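Local coordinates for phosphoheptose isomerase (PDB 5I01), which probably catalyses the zinc-dependent isomerization of sedoheptulose 7-phosphate to D-glycero-D-manno-heptose 7-phosphate, the first step in making bacterial heptose precursors, at residues A[61-66]-A[179-184]; A[89-94]-A[101-106]; A[136-141]-A[161-166]. The protein carries 1 engineered substitution. All coordinates share one frame; numbering follows the deposited sequence.

Contact 1: residues A[61-66]-A[179-184]; sequences AQHFAA and NHILLI. With ZN (zinc ion), chain E.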
loop_
_atom_site.group_PDB
_atom_site.type_symbol
_atom_site.label_atom_id
_atom_site.label_comp_id
_atom_site.label_asym_id
_atom_site.label_seq_id
_atom_site.Cartn_x
_atom_site.Cartn_y
_atom_site.Cartn_z
ATOM N N ALA A 61 4.098 8.372 -8.224
ATOM C CA ALA A 61 3.607 7.347 -9.129
ATOM C C ALA A 61 2.161 6.983 -8.819
ATOM O O ALA A 61 1.339 6.915 -9.740
ATOM C CB ALA A 61 4.488 6.104 -9.072
ATOM N N GLN A 62 1.841 6.765 -7.541
ATOM C CA GLN A 62 0.472 6.369 -7.172
ATOM C C GLN A 62 -0.516 7.540 -7.238
ATOM O O GLN A 62 -1.698 7.316 -7.458
ATOM C CB GLN A 62 0.419 5.598 -5.834
ATOM C CG GLN A 62 0.586 6.386 -4.543
ATOM C CD GLN A 62 0.327 5.520 -3.313
ATOM O OE1 GLN A 62 0.935 4.451 -3.141
ATOM N NE2 GLN A 62 -0.581 5.971 -2.452
ATOM N N HIS A 63 -0.023 8.765 -7.043
ATOM C CA HIS A 63 -0.783 10.015 -7.269
ATOM C C HIS A 63 -1.200 10.134 -8.752
ATOM O O HIS A 63 -2.366 10.343 -9.053
ATOM C CB HIS A 63 0.083 11.220 -6.861
ATOM C CG HIS A 63 -0.629 12.543 -6.826
ATOM N ND1 HIS A 63 -0.352 13.487 -5.861
ATOM C CD2 HIS A 63 -1.556 13.103 -7.639
ATOM C CE1 HIS A 63 -1.085 14.564 -6.073
ATOM N NE2 HIS A 63 -1.828 14.355 -7.143
ATOM N N PHE A 64 -0.237 9.994 -9.657
ATOM C CA PHE A 64 -0.513 9.954 -11.102
ATOM C C PHE A 64 -1.557 8.903 -11.493
ATOM O O PHE A 64 -2.538 9.220 -12.132
ATOM C CB PHE A 64 0.774 9.699 -11.873
ATOM C CG PHE A 64 0.552 9.411 -13.317
ATOM C CD1 PHE A 64 0.069 10.402 -14.162
ATOM C CD2 PHE A 64 0.808 8.144 -13.837
ATOM C CE1 PHE A 64 -0.146 10.141 -15.509
ATOM C CE2 PHE A 64 0.596 7.874 -15.180
ATOM C CZ PHE A 64 0.120 8.875 -16.018
ATOM N N ALA A 65 -1.336 7.656 -11.098
ATOM C CA ALA A 65 -2.254 6.557 -11.408
ATOM C C ALA A 65 -3.654 6.756 -10.832
ATOM O O ALA A 65 -4.639 6.425 -11.485
ATOM C CB ALA A 65 -1.675 5.232 -10.928
ATOM N N ALA A 66 -3.747 7.294 -9.620
ATOM C CA ALA A 66 -5.047 7.580 -8.998
ATOM C C ALA A 66 -5.871 8.663 -9.728
ATOM O O ALA A 66 -7.106 8.581 -9.788
ATOM C CB ALA A 66 -4.863 7.948 -7.533
ATOM N N ASN A 179 8.491 20.040 -8.743
ATOM C CA ASN A 179 8.328 20.226 -10.193
ATOM C C ASN A 179 7.719 18.972 -10.860
ATOM O O ASN A 179 6.919 19.087 -11.786
ATOM C CB ASN A 179 9.664 20.601 -10.871
ATOM C CG ASN A 179 10.054 22.045 -10.640
ATOM O OD1 ASN A 179 10.071 22.859 -11.566
ATOM N ND2 ASN A 179 10.355 22.379 -9.398
ATOM N N HIS A 180 8.101 17.787 -10.401
ATOM C CA HIS A 180 7.545 16.553 -10.939
ATOM C C HIS A 180 6.016 16.483 -10.820
ATOM O O HIS A 180 5.335 16.073 -11.773
ATOM C CB HIS A 180 8.177 15.322 -10.270
ATOM C CG HIS A 180 9.538 14.972 -10.784
ATOM N ND1 HIS A 180 10.332 14.019 -10.182
ATOM C CD2 HIS A 180 10.241 15.430 -11.845
ATOM C CE1 HIS A 180 11.466 13.908 -10.848
ATOM N NE2 HIS A 180 11.436 14.759 -11.858
ATOM N N ILE A 181 5.482 16.873 -9.665
ATOM C CA ILE A 181 4.036 16.792 -9.448
ATOM C C ILE A 181 3.287 17.836 -10.282
ATOM O O ILE A 181 2.198 17.557 -10.766
ATOM C CB ILE A 181 3.642 16.828 -7.940
ATOM C CG1 ILE A 181 2.215 16.325 -7.751
ATOM C CG2 ILE A 181 3.785 18.210 -7.321
ATOM C CD1 ILE A 181 2.059 14.853 -8.099
ATOM N N LEU A 182 3.880 19.021 -10.450
ATOM C CA LEU A 182 3.371 20.009 -11.392
ATOM C C LEU A 182 3.306 19.404 -12.799
ATOM O O LEU A 182 2.265 19.483 -13.453
ATOM C CB LEU A 182 4.236 21.286 -11.385
ATOM C CG LEU A 182 4.009 22.314 -12.508
ATOM C CD1 LEU A 182 2.556 22.763 -12.551
ATOM C CD2 LEU A 182 4.927 23.513 -12.355
ATOM N N LEU A 183 4.417 18.811 -13.248
ATOM C CA LEU A 183 4.492 18.176 -14.570
ATOM C C LEU A 183 3.397 17.121 -14.772
ATOM O O LEU A 183 2.727 17.111 -15.798
ATOM C CB LEU A 183 5.877 17.552 -14.817
ATOM C CG LEU A 183 7.043 18.513 -15.057
ATOM C CD1 LEU A 183 8.356 17.755 -15.145
ATOM C CD2 LEU A 183 6.838 19.318 -16.324
ATOM N N ILE A 184 3.214 16.258 -13.778
ATOM C CA ILE A 184 2.147 15.253 -13.792
ATOM C C ILE A 184 0.772 15.882 -13.964
ATOM O O ILE A 184 -0.018 15.416 -14.778
ATOM C CB ILE A 184 2.199 14.374 -12.517
ATOM C CG1 ILE A 184 3.345 13.364 -12.667
ATOM C CG2 ILE A 184 0.867 13.669 -12.251
ATOM C CD1 ILE A 184 3.732 12.641 -11.398
HETATM ZN ZN ZN E . -3.291 15.755 -7.921
#
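H63 and I181 meet where two helices, 56-69 and 173-193, come side by side. From CB the histidine swings with CG opposite the backbone N: chi1 of -171° carries the ring toward the second helix, and chi2 of 143° turns a face to I181. CG lies 3.8 Å from I181 CD1, and ND1 is nearer still to that methyl, at 3.6 Å. CE1 also lies under it, because CD1 sits almost over the ring centre: it is 3.7 Å from the centroid of the H63 ring and only 14° off the normal, a CH-pi contact. At the tip, H63 NE2 binds the zinc ion at 2.2 Å. The zinc continues the line from the ring centre through NE2, while the methyl lies over one face and probably helps to hold the ring's tilt. H185 and E67 of the same chain, with Q177 of the second subunit, complete the metal site of this SIS-family isomerase, which therefore draws on two chains. Next to H63 on its helix, F64 meets I184, which lies a turn beyond I181: I184 CG2 is 3.9 Å from F64 CD1, at the ring edge, and 4.0 Å from F64 CB. The F64 side chain also touches I49 and A51 of strand 49-52 and M39 of helix 29-44.

Contact 2: residues A[89-94]-A[101-106]; sequences SALTAI and DHVFSK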
loop_
_atom_site.group_PDB
_atom_site.type_symbol
_atom_site.label_atom_id
_atom_site.label_comp_id
_atom_site.label_asym_id
_atom_site.label_seq_id
_atom_site.Cartn_x
_atom_site.Cartn_y
_atom_site.Cartn_z
ATOM N N SER A 89 3.256 -7.008 -1.090
ATOM C CA SER A 89 3.651 -8.415 -1.205
ATOM C C SER A 89 4.617 -8.640 -2.372
ATOM O O SER A 89 5.554 -9.425 -2.239
ATOM C CB SER A 89 2.435 -9.331 -1.296
ATOM O OG SER A 89 1.720 -9.324 -0.064
ATOM N N ALA A 90 4.414 -7.924 -3.477
ATOM C CA ALA A 90 5.303 -7.988 -4.643
ATOM C C ALA A 90 6.626 -7.292 -4.398
ATOM O O ALA A 90 7.670 -7.822 -4.737
ATOM C CB ALA A 90 4.635 -7.377 -5.863
ATOM N N LEU A 91 6.584 -6.096 -3.824
ATOM C CA LEU A 91 7.811 -5.377 -3.484
ATOM C C LEU A 91 8.701 -6.194 -2.516
ATOM O O LEU A 91 9.891 -6.385 -2.774
ATOM C CB LEU A 91 7.491 -3.995 -2.892
ATOM C CG LEU A 91 6.884 -2.942 -3.831
ATOM C CD1 LEU A 91 6.393 -1.751 -3.032
ATOM C CD2 LEU A 91 7.859 -2.453 -4.880
ATOM N N THR A 92 8.116 -6.689 -1.425
ATOM C CA THR A 92 8.881 -7.445 -0.423
ATOM C C THR A 92 9.299 -8.838 -0.894
ATOM O O THR A 92 10.358 -9.321 -0.514
ATOM C CB THR A 92 8.172 -7.531 0.953
ATOM O OG1 THR A 92 6.894 -8.180 0.833
ATOM C CG2 THR A 92 8.002 -6.125 1.563
ATOM N N ALA A 93 8.487 -9.476 -1.723
ATOM C CA ALA A 93 8.848 -10.789 -2.256
ATOM C C ALA A 93 10.057 -10.678 -3.162
ATOM O O ALA A 93 10.996 -11.442 -3.035
ATOM C CB ALA A 93 7.682 -11.412 -3.020
ATOM N N ILE A 94 10.025 -9.710 -4.074
ATOM C CA ILE A 94 11.064 -9.569 -5.095
ATOM C C ILE A 94 12.346 -9.042 -4.461
ATOM O O ILE A 94 13.429 -9.542 -4.759
ATOM C CB ILE A 94 10.595 -8.673 -6.263
ATOM C CG1 ILE A 94 9.408 -9.328 -6.983
ATOM C CG2 ILE A 94 11.740 -8.409 -7.238
ATOM C CD1 ILE A 94 8.598 -8.374 -7.835
ATOM N N ASP A 101 16.763 -4.281 -6.885
ATOM C CA ASP A 101 16.890 -3.667 -8.210
ATOM C C ASP A 101 15.938 -4.247 -9.281
ATOM O O ASP A 101 15.841 -3.691 -10.377
ATOM C CB ASP A 101 18.352 -3.746 -8.684
ATOM C CG ASP A 101 19.346 -3.070 -7.705
ATOM O OD1 ASP A 101 18.921 -2.438 -6.693
ATOM O OD2 ASP A 101 20.572 -3.184 -7.958
ATOM N N HIS A 102 15.253 -5.349 -8.963
ATOM C CA HIS A 102 14.294 -5.972 -9.865
ATOM C C HIS A 102 12.826 -5.772 -9.438
ATOM O O HIS A 102 11.930 -6.367 -10.037
ATOM C CB HIS A 102 14.595 -7.474 -9.973
ATOM C CG HIS A 102 16.036 -7.785 -10.251
ATOM N ND1 HIS A 102 16.591 -7.687 -11.510
ATOM C CD2 HIS A 102 17.039 -8.177 -9.429
ATOM C CE1 HIS A 102 17.870 -8.009 -11.452
ATOM N NE2 HIS A 102 18.168 -8.310 -10.201
ATOM N N VAL A 103 12.567 -4.942 -8.422
ATOM C CA VAL A 103 11.193 -4.769 -7.929
ATOM C C VAL A 103 10.227 -4.149 -8.931
ATOM O O VAL A 103 9.043 -4.451 -8.889
ATOM C CB VAL A 103 11.089 -4.022 -6.571
ATOM C CG1 VAL A 103 11.763 -4.832 -5.464
ATOM C CG2 VAL A 103 11.609 -2.588 -6.655
ATOM N N PHE A 104 10.724 -3.292 -9.819
ATOM C CA PHE A 104 9.895 -2.684 -10.880
ATOM C C PHE A 104 10.007 -3.438 -12.212
ATOM O O PHE A 104 8.996 -3.675 -12.887
ATOM C CB PHE A 104 10.260 -1.204 -11.080
ATOM C CG PHE A 104 10.143 -0.359 -9.826
ATOM C CD1 PHE A 104 9.087 -0.532 -8.927
ATOM C CD2 PHE A 104 11.075 0.634 -9.558
ATOM C CE1 PHE A 104 8.990 0.249 -7.790
ATOM C CE2 PHE A 104 10.979 1.422 -8.421
ATOM C CZ PHE A 104 9.937 1.233 -7.540
ATOM N N SER A 105 11.222 -3.823 -12.582
ATOM C CA SER A 105 11.449 -4.579 -13.816
ATOM C C SER A 105 10.677 -5.909 -13.911
ATOM O O SER A 105 10.326 -6.317 -15.004
ATOM C CB SER A 105 12.948 -4.834 -14.026
ATOM O OG SER A 105 13.397 -5.903 -13.212
ATOM N N LYS A 106 10.413 -6.583 -12.791
ATOM C CA LYS A 106 9.630 -7.832 -12.814
ATOM C C LYS A 106 8.134 -7.596 -13.036
ATOM O O LYS A 106 7.467 -8.371 -13.725
ATOM C CB LYS A 106 9.857 -8.654 -11.542
ATOM C CG LYS A 106 11.230 -9.316 -11.484
ATOM C CD LYS A 106 11.295 -10.440 -10.467
ATOM C CE LYS A 106 10.621 -11.721 -10.961
ATOM N NZ LYS A 106 11.354 -12.374 -12.084
#
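I94 and V103 form the centre of a mainly apolar junction between helix 88-97 and the turn that leads into helix 105-111. Among the side-chain contacts, I94 CG2 lies 4.0 Å from V103 CG1, while L91, one turn earlier on the helix, approaches the valine from another side, its CD2 being 4.0 Å from V103 CB. The same L91 methyl reaches F104 CE1 at 4.1 Å, coming at a slant to the ring. F104 is in turn held from within its own segment, where V103 CG2 lies 3.9 Å above the ring plane over its centre, so L91, V103 and F104 form a mutually touching cluster. The aliphatic part of K106 joins in: its CD is 3.8 Å from I94 CG2, and its CB is 3.9 Å from I94 CD1.

A second group of contacts sets methyls against main chain. I94 CG2, placed opposite its own backbone N, rests 3.5 Å from H102 O, and V103 CG1 lies 3.6 Å from L91 O; both are van der Waals contacts.

The polar ends turn to other partners. The K106 chain bends at its CG-CD and CD-CE bonds (chi3 and chi4), and its ammonium forms a salt bridge with E78 of the third subunit and a cation-pi contact with Y98. On the helix, S89 OG and T92 OG1 bond to the backbone of G55 of the fourth subunit.

F104 also touches N54 of its own chain, one of the residues predicted to bind substrate, and the chain between the two segments contains N96 and D97, predicted to do the same. The arrangement is thus the packing of a helix against the turn that follows it and the start of the next helix, beside the probable substrate site of the SIS domain.

Contact 3: residues A[136-141]-A[161-166]; sequences AAHERD and DTDVLL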
loop_
_atom_site.group_PDB
_atom_site.type_symbol
_atom_site.label_atom_id
_atom_site.label_comp_id
_atom_site.label_asym_id
_atom_site.label_seq_id
_atom_site.Cartn_x
_atom_site.Cartn_y
_atom_site.Cartn_z
ATOM N N ALA A 136 13.564 -3.388 -19.202
ATOM C CA ALA A 136 12.428 -4.290 -19.408
ATOM C C ALA A 136 11.361 -3.694 -20.314
ATOM O O ALA A 136 10.782 -4.411 -21.128
ATOM C CB ALA A 136 11.815 -4.687 -18.084
ATOM N N ALA A 137 11.106 -2.393 -20.161
ATOM C CA ALA A 137 10.180 -1.670 -21.024
ATOM C C ALA A 137 10.677 -1.642 -22.475
ATOM O O ALA A 137 9.884 -1.818 -23.415
ATOM C CB ALA A 137 9.971 -0.256 -20.512
ATOM N N HIS A 138 11.981 -1.428 -22.662
ATOM C CA HIS A 138 12.545 -1.460 -24.013
ATOM C C HIS A 138 12.424 -2.856 -24.629
ATOM O O HIS A 138 11.912 -2.982 -25.742
ATOM C CB HIS A 138 13.982 -0.931 -24.054
ATOM C CG HIS A 138 14.070 0.567 -24.002
ATOM N ND1 HIS A 138 15.165 1.233 -23.494
ATOM C CD2 HIS A 138 13.192 1.527 -24.385
ATOM C CE1 HIS A 138 14.962 2.536 -23.569
ATOM N NE2 HIS A 138 13.775 2.741 -24.111
ATOM N N GLU A 139 12.831 -3.890 -23.891
ATOM C CA GLU A 139 12.672 -5.295 -24.328
ATOM C C GLU A 139 11.218 -5.681 -24.665
ATOM O O GLU A 139 11.002 -6.511 -25.550
ATOM C CB GLU A 139 13.285 -6.272 -23.298
ATOM C CG GLU A 139 14.818 -6.323 -23.355
ATOM C CD GLU A 139 15.515 -6.752 -22.052
ATOM O OE1 GLU A 139 14.901 -6.698 -20.957
ATOM O OE2 GLU A 139 16.714 -7.131 -22.125
ATOM N N ARG A 140 10.236 -5.065 -23.994
ATOM C CA ARG A 140 8.817 -5.258 -24.345
ATOM C C ARG A 140 8.254 -4.351 -25.436
ATOM O O ARG A 140 7.048 -4.394 -25.678
ATOM C CB ARG A 140 7.909 -5.111 -23.111
ATOM C CG ARG A 140 7.789 -6.346 -22.256
ATOM C CD ARG A 140 7.218 -7.555 -22.990
ATOM N NE ARG A 140 7.640 -8.745 -22.269
ATOM C CZ ARG A 140 7.068 -9.201 -21.163
ATOM N NH1 ARG A 140 6.000 -8.597 -20.643
ATOM N NH2 ARG A 140 7.562 -10.284 -20.576
ATOM N N ASP A 141 9.095 -3.545 -26.087
ATOM C CA ASP A 141 8.645 -2.573 -27.101
ATOM C C ASP A 141 7.605 -1.565 -26.571
ATOM O O ASP A 141 6.594 -1.258 -27.233
ATOM C CB ASP A 141 8.151 -3.302 -28.363
ATOM C CG ASP A 141 9.230 -4.159 -28.993
ATOM O OD1 ASP A 141 10.279 -3.613 -29.408
ATOM O OD2 ASP A 141 9.035 -5.381 -29.075
ATOM N N ASP A 161 15.090 7.500 -29.271
ATOM C CA ASP A 161 14.435 8.641 -29.959
ATOM C C ASP A 161 12.954 8.793 -29.623
ATOM O O ASP A 161 12.461 9.906 -29.473
ATOM C CB ASP A 161 14.542 8.492 -31.502
ATOM C CG ASP A 161 15.716 9.260 -32.101
ATOM O OD1 ASP A 161 15.886 10.456 -31.771
ATOM O OD2 ASP A 161 16.449 8.675 -32.934
ATOM N N THR A 162 12.256 7.662 -29.543
ATOM C CA THR A 162 10.803 7.615 -29.308
ATOM C C THR A 162 10.365 7.805 -27.839
ATOM O O THR A 162 9.167 7.801 -27.552
ATOM C CB THR A 162 10.228 6.279 -29.826
ATOM O OG1 THR A 162 11.037 5.194 -29.351
ATOM C CG2 THR A 162 10.220 6.252 -31.342
ATOM N N ASP A 163 11.321 7.952 -26.919
ATOM C CA ASP A 163 11.026 8.243 -25.515
ATOM C C ASP A 163 11.034 9.763 -25.294
ATOM O O ASP A 163 11.449 10.519 -26.169
ATOM C CB ASP A 163 12.071 7.581 -24.598
ATOM C CG ASP A 163 12.151 6.050 -24.759
ATOM O OD1 ASP A 163 11.136 5.381 -25.064
ATOM O OD2 ASP A 163 13.250 5.505 -24.536
ATOM N N VAL A 164 10.588 10.198 -24.115
ATOM C CA VAL A 164 10.509 11.625 -23.766
ATOM C C VAL A 164 11.161 11.861 -22.404
ATOM O O VAL A 164 10.783 11.238 -21.419
ATOM C CB VAL A 164 9.045 12.130 -23.736
ATOM C CG1 VAL A 164 8.977 13.601 -23.337
ATOM C CG2 VAL A 164 8.382 11.925 -25.089
ATOM N N LEU A 165 12.139 12.762 -22.362
ATOM C CA LEU A 165 12.854 13.084 -21.133
ATOM C C LEU A 165 12.285 14.366 -20.595
ATOM O O LEU A 165 12.276 15.369 -21.301
ATOM C CB LEU A 165 14.355 13.268 -21.391
ATOM C CG LEU A 165 15.225 13.688 -20.196
ATOM C CD1 LEU A 165 15.184 12.656 -19.082
ATOM C CD2 LEU A 165 16.654 13.938 -20.643
ATOM N N LEU A 166 11.821 14.321 -19.349
ATOM C CA LEU A 166 11.387 15.494 -18.610
ATOM C C LEU A 166 12.383 15.695 -17.460
ATOM O O LEU A 166 12.197 15.197 -16.339
ATOM C CB LEU A 166 9.937 15.324 -18.113
ATOM C CG LEU A 166 8.849 15.041 -19.164
ATOM C CD1 LEU A 166 7.479 14.817 -18.551
ATOM C CD2 LEU A 166 8.749 16.178 -20.153
#
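D163 OD2 is gripped by two donors, the ring NE2 of H138 and the backbone N of K160. The bond across the contact runs from H138 NE2 to D163 OD2 at 2.8 Å, with an angle of 159° at the hydrogen. It uses the syn lone pair of the carboxylate oxygen, and OD2 lies just 4° out of the imidazole plane. The planes of ring and carboxylate are also only 12° apart, the two groups meeting edge-on from opposite directions. The second oxygen, OD1, accepts the backbone N of V144, so three bonds fix the rotation of the carboxylate. The nearby carboxylate would probably make H138 somewhat more basic.

H138 belongs to the last turn of helix 128-139, which ends in a Schellman motif: D141, at positive phi, sends its N back to H138 O at 2.9 Å, and M142 N returns to A137 O. The histidine thus ties a helix C terminus to the residue just before strand 164-168. That strand pairs in parallel with strand 143-149, whose V144 also packs against H138, and the V164 side chain, which points away from that of D163, touches A35 of helix 29-44.

Overall arrangement
From the N terminus, the chain passes helices 6-27 and 29-44 and strand 49-52 before helix 56-69 opens contact 1. Contact 2 is local, closing a short loop when 101-106 folds back on 89-94. Contact 3 follows in series, opening at the end of helix 128-139 and closing at 161-166, after strand 143-149. Only then does helix 173-193 close contact 1, whose long loop encloses both others without crossing. Contact 1 joins two helices at the zinc, contact 2 ties helix 88-97 to the turn and start of helix 105-111, and contact 3 joins the end of helix 128-139 to the residue before strand 164-168, outermost in this chain's sheet. Packing links neighbours: L183 touches L166, and A136 meets S105.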